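Local atomic coordinates of putative cell invasion protein with MAC/Perforin domain (Bacteroides thetaiotaomicron VPI-5482, PDB entry 3KK7), a protein that is of unknown function but, as a member of the membrane-attack complex/perforin family, may act on membranes, perhaps in cell invasion. Residues 20-31 and 447-456. Residues are numbered along the deposited sequence; the frame is centred on the assembly and turned at random.
Sequences SEIILQERNSSL and YQLKIKADPN
The side chain of Gln-25 crosses over Ile-451, its amide passing close to the CD1 methyl on the way to the backbone carbonyls of Tyr-447 and Leu-449. CG stands anti to the backbone N (chi1 160°) and the chain runs on extended, which carries the amide along the partner segment; both N-H groups of NE2 are used, NE2 lying 2.9 Å from Leu-449 O in a nearly straight bond (172° at the hydrogen) and 3.1 Å from Tyr-447 O. Both carbonyls sit in the amide plane, so two bonds fix the rotation of the group, while OE1 is hydrogen-bonded to Ser-444 OG. Glutamine suits this place because one amide can satisfy carbonyls of two residues and still accept a bond.

Ile-22 and Ala-453 form an antiparallel hydrogen-bonded pair, and the small methyl of Ala-453 lets Leu-24, which also touches helix 429-443, lie against the strand, CB 4.2 Å from CD1. On the face shared with Ile-23, the long Lys-452 chain brings NZ 2.6 Å from Glu-21 OE1, 51° out of the carboxylate plane, in a salt bridge; beside it a water links Glu-21 OE1 to Asp-454 OD2. The short Asp-454 carboxylate suits a corner: OD1 takes Ser-20 OG at 3.0 Å and the backbone N of Asn-456 from opposite faces of its plane, the latter bond closing an Asx turn.

Ile-451 O accepts from both Leu-24 N and Gln-25 N, the signature of a classic beta bulge. The bulged strand 22-25 thereby joins strand 450-454 of the D2 region, which pairs in parallel with strand 376-386 in a mixed beta sheet.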
ATOM      1  N   SER A  20       7.449 -35.705  -4.505  1.00 35.89           N
ATOM      2  CA  SER A  20       6.785 -36.760  -3.712  1.00 35.40           C
ATOM      3  C   SER A  20       5.418 -36.253  -3.211  1.00 35.10           C
ATOM      4  O   SER A  20       4.904 -36.688  -2.179  1.00 35.08           O
ATOM      5  CB  SER A  20       7.657 -37.160  -2.536  1.00 35.39           C
ATOM      6  OG  SER A  20       7.814 -36.059  -1.662  1.00 35.77           O
ATOM      7  N   GLU A  21       4.863 -35.297  -3.954  1.00 34.81           N
ATOM      8  CA  GLU A  21       3.523 -34.768  -3.755  1.00 34.36           C
ATOM      9  C   GLU A  21       2.548 -35.811  -4.280  1.00 34.02           C
ATOM     10  O   GLU A  21       2.802 -36.414  -5.313  1.00 33.89           O
ATOM     11  CB  GLU A  21       3.421 -33.466  -4.559  1.00 34.52           C
ATOM     12  CG  GLU A  21       2.058 -32.831  -4.700  1.00 34.71           C
ATOM     13  CD  GLU A  21       2.153 -31.411  -5.259  1.00 35.01           C
ATOM     14  OE1 GLU A  21       2.421 -30.486  -4.473  1.00 36.45           O
ATOM     15  OE2 GLU A  21       1.956 -31.204  -6.471  1.00 35.63           O
ATOM     16  N   ILE A  22       1.446 -36.041  -3.577  1.00 33.73           N
ATOM     17  CA  ILE A  22       0.454 -37.014  -4.034  1.00 33.40           C
ATOM     18  C   ILE A  22      -0.971 -36.482  -3.781  1.00 33.48           C
ATOM     19  O   ILE A  22      -1.283 -35.992  -2.683  1.00 33.70           O
ATOM     20  CB  ILE A  22       0.722 -38.425  -3.409  1.00 33.35           C
ATOM     21  CG1 ILE A  22       0.179 -39.546  -4.320  1.00 33.36           C
ATOM     22  CG2 ILE A  22       0.172 -38.534  -1.996  1.00 32.99           C
ATOM     23  CD1 ILE A  22       1.105 -39.966  -5.510  1.00 32.12           C
ATOM     24  N   ILE A  23      -1.819 -36.529  -4.811  1.00 32.99           N
ATOM     25  CA  ILE A  23      -3.178 -36.029  -4.676  1.00 32.96           C
ATOM     26  C   ILE A  23      -4.012 -37.018  -3.871  1.00 33.13           C
ATOM     27  O   ILE A  23      -3.972 -38.216  -4.137  1.00 33.60           O
ATOM     28  CB  ILE A  23      -3.887 -35.842  -6.033  1.00 33.01           C
ATOM     29  CG1 ILE A  23      -3.108 -34.892  -6.951  1.00 33.16           C
ATOM     30  CG2 ILE A  23      -5.295 -35.315  -5.798  1.00 32.78           C
ATOM     31  CD1 ILE A  23      -3.940 -34.348  -8.131  1.00 34.16           C
ATOM     32  N   LEU A  24      -4.764 -36.527  -2.892  1.00 33.01           N
ATOM     33  CA  LEU A  24      -5.715 -37.371  -2.167  1.00 32.97           C
ATOM     34  C   LEU A  24      -7.142 -37.122  -2.647  1.00 33.42           C
ATOM     35  O   LEU A  24      -8.014 -37.984  -2.478  1.00 34.01           O
ATOM     36  CB  LEU A  24      -5.611 -37.179  -0.646  1.00 32.68           C
ATOM     37  CG  LEU A  24      -4.282 -37.557   0.037  1.00 32.03           C
ATOM     38  CD1 LEU A  24      -4.495 -37.798   1.539  1.00 30.12           C
ATOM     39  CD2 LEU A  24      -3.625 -38.776  -0.618  1.00 29.20           C
ATOM     40  N   GLN A  25      -7.383 -35.958  -3.248  1.00 33.59           N
ATOM     41  CA  GLN A  25      -8.690 -35.641  -3.829  1.00 33.59           C
ATOM     42  C   GLN A  25      -8.476 -34.697  -5.003  1.00 34.18           C
ATOM     43  O   GLN A  25      -7.850 -33.649  -4.843  1.00 34.08           O
ATOM     44  CB  GLN A  25      -9.630 -35.022  -2.776  1.00 33.11           C
ATOM     45  CG  GLN A  25     -10.817 -34.222  -3.337  1.00 32.16           C
ATOM     46  CD  GLN A  25     -11.848 -33.816  -2.268  1.00 31.95           C
ATOM     47  OE1 GLN A  25     -12.558 -34.658  -1.743  1.00 31.78           O
ATOM     48  NE2 GLN A  25     -11.941 -32.517  -1.970  1.00 30.64           N
ATOM     49  N   GLU A  26      -8.962 -35.084  -6.184  1.00 34.77           N
ATOM     50  CA  GLU A  26      -8.954 -34.183  -7.341  1.00 35.19           C
ATOM     51  C   GLU A  26      -9.937 -33.060  -6.993  1.00 34.73           C
ATOM     52  O   GLU A  26     -10.930 -33.301  -6.296  1.00 35.15           O
ATOM     53  CB  GLU A  26      -9.428 -34.884  -8.628  1.00 35.66           C
ATOM     54  CG  GLU A  26      -8.680 -36.177  -9.056  1.00 37.77           C
ATOM     55  CD  GLU A  26      -7.461 -35.920  -9.955  1.00 40.25           C
ATOM     56  OE1 GLU A  26      -6.534 -35.176  -9.532  1.00 41.29           O
ATOM     57  OE2 GLU A  26      -7.434 -36.494 -11.075  1.00 41.42           O
ATOM     58  N   ARG A  27      -9.688 -31.850  -7.473  1.00 33.96           N
ATOM     59  CA  ARG A  27     -10.695 -30.807  -7.341  1.00 33.56           C
ATOM     60  C   ARG A  27     -11.966 -31.302  -8.037  1.00 33.48           C
ATOM     61  O   ARG A  27     -11.917 -31.721  -9.203  1.00 33.09           O
ATOM     62  CB  ARG A  27     -10.221 -29.498  -7.979  1.00 33.40           C
ATOM     63  CG  ARG A  27     -11.287 -28.398  -8.048  1.00 32.77           C
ATOM     64  CD  ARG A  27     -10.711 -27.124  -8.684  1.00 32.16           C
ATOM     65  NE  ARG A  27     -11.753 -26.122  -8.902  1.00 30.56           N
ATOM     66  CZ  ARG A  27     -12.288 -25.372  -7.950  1.00 27.86           C
ATOM     67  NH1 ARG A  27     -11.870 -25.472  -6.693  1.00 28.64           N
ATOM     68  NH2 ARG A  27     -13.245 -24.516  -8.256  1.00 27.03           N
ATOM     69  N   ASN A  28     -13.088 -31.278  -7.321  1.00 33.19           N
ATOM     70  CA  ASN A  28     -14.350 -31.673  -7.915  1.00 33.13           C
ATOM     71  C   ASN A  28     -14.544 -30.981  -9.275  1.00 33.04           C
ATOM     72  O   ASN A  28     -14.576 -29.747  -9.374  1.00 33.20           O
ATOM     73  CB  ASN A  28     -15.510 -31.371  -6.981  1.00 33.27           C
ATOM     74  CG  ASN A  28     -16.819 -31.938  -7.486  1.00 33.59           C
ATOM     75  OD1 ASN A  28     -17.276 -31.609  -8.581  1.00 33.39           O
ATOM     76  ND2 ASN A  28     -17.433 -32.793  -6.688  1.00 34.71           N
ATOM     77  N   SER A  29     -14.684 -31.805 -10.311  1.00 32.59           N
ATOM     78  CA  SER A  29     -14.623 -31.351 -11.697  1.00 32.27           C
ATOM     79  C   SER A  29     -15.806 -30.488 -12.164  1.00 32.20           C
ATOM     80  O   SER A  29     -15.711 -29.828 -13.208  1.00 32.40           O
ATOM     81  CB  SER A  29     -14.436 -32.567 -12.634  1.00 32.20           C
ATOM     82  OG  SER A  29     -15.251 -33.673 -12.260  1.00 31.64           O
ATOM     83  N   SER A  30     -16.913 -30.488 -11.419  1.00 31.75           N
ATOM     84  CA  SER A  30     -18.073 -29.679 -11.807  1.00 31.46           C
ATOM     85  C   SER A  30     -18.013 -28.269 -11.212  1.00 31.32           C
ATOM     86  O   SER A  30     -18.805 -27.404 -11.578  1.00 31.09           O
ATOM     87  CB  SER A  30     -19.384 -30.389 -11.453  1.00 31.39           C
ATOM     88  OG  SER A  30     -19.452 -30.699 -10.082  1.00 31.55           O
ATOM     89  N   LEU A  31     -17.066 -28.031 -10.306  1.00 31.27           N
ATOM     90  CA  LEU A  31     -16.801 -26.676  -9.813  1.00 30.85           C
ATOM     91  C   LEU A  31     -16.191 -25.849 -10.931  1.00 30.75           C
ATOM     92  O   LEU A  31     -15.396 -26.383 -11.716  1.00 30.93           O
ATOM     93  CB  LEU A  31     -15.796 -26.713  -8.678  1.00 30.85           C
ATOM     94  CG  LEU A  31     -16.199 -27.444  -7.409  1.00 30.17           C
ATOM     95  CD1 LEU A  31     -14.983 -27.550  -6.513  1.00 30.74           C
ATOM     96  CD2 LEU A  31     -17.326 -26.711  -6.720  1.00 30.16           C
ATOM     97  N   TYR A 447     -14.880 -29.362   2.073  1.00 35.54           N
ATOM     98  CA  TYR A 447     -14.140 -28.728   0.975  1.00 35.86           C
ATOM     99  C   TYR A 447     -14.043 -29.701  -0.192  1.00 36.39           C
ATOM    100  O   TYR A 447     -13.657 -30.861  -0.001  1.00 36.11           O
ATOM    101  CB  TYR A 447     -12.709 -28.412   1.389  1.00 35.67           C
ATOM    102  CG  TYR A 447     -12.515 -27.400   2.488  1.00 35.86           C
ATOM    103  CD1 TYR A 447     -12.494 -27.778   3.832  1.00 36.13           C
ATOM    104  CD2 TYR A 447     -12.260 -26.073   2.186  1.00 36.05           C
ATOM    105  CE1 TYR A 447     -12.270 -26.824   4.846  1.00 35.98           C
ATOM    106  CE2 TYR A 447     -12.036 -25.127   3.188  1.00 35.69           C
ATOM    107  CZ  TYR A 447     -12.044 -25.502   4.500  1.00 35.50           C
ATOM    108  OH  TYR A 447     -11.814 -24.540   5.450  1.00 37.48           O
ATOM    109  N   GLN A 448     -14.355 -29.209  -1.391  1.00 36.99           N
ATOM    110  CA  GLN A 448     -14.334 -30.005  -2.626  1.00 37.37           C
ATOM    111  C   GLN A 448     -13.192 -29.593  -3.565  1.00 37.17           C
ATOM    112  O   GLN A 448     -13.226 -29.879  -4.774  1.00 36.97           O
ATOM    113  CB  GLN A 448     -15.655 -29.833  -3.368  1.00 37.75           C
ATOM    114  CG  GLN A 448     -16.822 -30.604  -2.785  1.00 39.56           C
ATOM    115  CD  GLN A 448     -17.958 -30.702  -3.783  1.00 42.10           C
ATOM    116  OE1 GLN A 448     -18.191 -29.774  -4.564  1.00 44.81           O
ATOM    117  NE2 GLN A 448     -18.655 -31.831  -3.783  1.00 44.10           N
ATOM    118  N   LEU A 449     -12.192 -28.915  -3.004  1.00 36.80           N
ATOM    119  CA  LEU A 449     -11.042 -28.465  -3.768  1.00 36.22           C
ATOM    120  C   LEU A 449      -9.960 -29.545  -3.745  1.00 36.11           C
ATOM    121  O   LEU A 449     -10.080 -30.545  -3.042  1.00 35.66           O
ATOM    122  CB  LEU A 449     -10.523 -27.128  -3.227  1.00 35.99           C
ATOM    123  CG  LEU A 449     -10.519 -26.805  -1.726  1.00 35.97           C
ATOM    124  CD1 LEU A 449      -9.782 -27.855  -0.866  1.00 34.33           C
ATOM    125  CD2 LEU A 449      -9.914 -25.400  -1.536  1.00 35.31           C
ATOM    126  N   LYS A 450      -8.923 -29.346  -4.551  1.00 36.05           N
ATOM    127  CA  LYS A 450      -7.775 -30.231  -4.577  1.00 36.02           C
ATOM    128  C   LYS A 450      -7.210 -30.354  -3.155  1.00 35.90           C
ATOM    129  O   LYS A 450      -6.894 -29.357  -2.526  1.00 35.76           O
ATOM    130  CB  LYS A 450      -6.711 -29.670  -5.536  1.00 36.45           C
ATOM    131  CG  LYS A 450      -5.481 -30.568  -5.808  1.00 37.65           C
ATOM    132  CD  LYS A 450      -4.213 -29.761  -6.241  1.00 39.48           C
ATOM    133  CE  LYS A 450      -4.199 -29.314  -7.722  1.00 39.18           C
ATOM    134  NZ  LYS A 450      -3.005 -28.446  -8.001  1.00 38.07           N
ATOM    135  N   ILE A 451      -7.158 -31.578  -2.641  1.00 35.50           N
ATOM    136  CA  ILE A 451      -6.467 -31.887  -1.400  1.00 35.21           C
ATOM    137  C   ILE A 451      -5.280 -32.766  -1.800  1.00 35.87           C
ATOM    138  O   ILE A 451      -5.434 -33.737  -2.569  1.00 35.70           O
ATOM    139  CB  ILE A 451      -7.368 -32.652  -0.399  1.00 35.02           C
ATOM    140  CG1 ILE A 451      -8.646 -31.864  -0.129  1.00 33.98           C
ATOM    141  CG2 ILE A 451      -6.610 -32.955   0.893  1.00 33.27           C
ATOM    142  CD1 ILE A 451      -9.588 -32.551   0.810  1.00 32.95           C
ATOM    143  N   LYS A 452      -4.098 -32.409  -1.310  1.00 36.14           N
ATOM    144  CA  LYS A 452      -2.901 -33.188  -1.569  1.00 36.31           C
ATOM    145  C   LYS A 452      -2.133 -33.347  -0.276  1.00 36.29           C
ATOM    146  O   LYS A 452      -2.407 -32.653   0.693  1.00 36.25           O
ATOM    147  CB  LYS A 452      -2.040 -32.538  -2.646  1.00 36.62           C
ATOM    148  CG  LYS A 452      -1.882 -31.024  -2.546  1.00 37.44           C
ATOM    149  CD  LYS A 452      -0.539 -30.555  -3.151  1.00 38.66           C
ATOM    150  CE  LYS A 452      -0.675 -29.329  -4.071  1.00 39.83           C
ATOM    151  NZ  LYS A 452       0.627 -28.596  -4.236  1.00 40.17           N
ATOM    152  N   ALA A 453      -1.221 -34.309  -0.253  1.00 36.28           N
ATOM    153  CA  ALA A 453      -0.377 -34.545   0.901  1.00 36.66           C
ATOM    154  C   ALA A 453       1.047 -34.612   0.400  1.00 36.95           C
ATOM    155  O   ALA A 453       1.260 -34.863  -0.782  1.00 36.58           O
ATOM    156  CB  ALA A 453      -0.769 -35.840   1.605  1.00 36.55           C
ATOM    157  N   ASP A 454       2.016 -34.363   1.281  1.00 37.52           N
ATOM    158  CA  ASP A 454       3.414 -34.426   0.890  1.00 38.05           C
ATOM    159  C   ASP A 454       4.302 -34.574   2.100  1.00 38.67           C
ATOM    160  O   ASP A 454       4.560 -33.609   2.787  1.00 38.53           O
ATOM    161  CB  ASP A 454       3.813 -33.184   0.098  1.00 38.08           C
ATOM    162  CG  ASP A 454       5.161 -33.339  -0.603  1.00 38.80           C
ATOM    163  OD1 ASP A 454       6.011 -34.159  -0.180  1.00 39.14           O
ATOM    164  OD2 ASP A 454       5.365 -32.630  -1.605  1.00 39.69           O
ATOM    165  N   PRO A 455       4.825 -35.788   2.330  1.00 40.02           N
ATOM    166  CA  PRO A 455       5.616 -36.027   3.535  1.00 40.68           C
ATOM    167  C   PRO A 455       6.935 -35.256   3.593  1.00 41.44           C
ATOM    168  O   PRO A 455       7.474 -35.084   4.674  1.00 41.78           O
ATOM    169  CB  PRO A 455       5.869 -37.540   3.497  1.00 40.64           C
ATOM    170  CG  PRO A 455       5.808 -37.908   2.063  1.00 40.39           C
ATOM    171  CD  PRO A 455       4.900 -36.920   1.383  1.00 40.17           C
ATOM    172  N   ASN A 456       7.448 -34.787   2.461  1.00 42.22           N
ATOM    173  CA  ASN A 456       8.708 -34.046   2.459  1.00 42.91           C
ATOM    174  C   ASN A 456       8.570 -32.508   2.467  1.00 43.45           C
ATOM    175  O   ASN A 456       9.579 -31.796   2.474  1.00 43.24           O
ATOM    176  CB  ASN A 456       9.581 -34.517   1.290  1.00 43.04           C
ATOM    177  CG  ASN A 456       9.961 -35.996   1.395  1.00 43.76           C
ATOM    178  OD1 ASN A 456      10.071 -36.545   2.496  1.00 45.26           O
ATOM    179  ND2 ASN A 456      10.161 -36.644   0.246  1.00 42.92           N
TER
HETATM  180  O   HOH W   1       3.951 -29.988  -1.842  1.00 37.63           O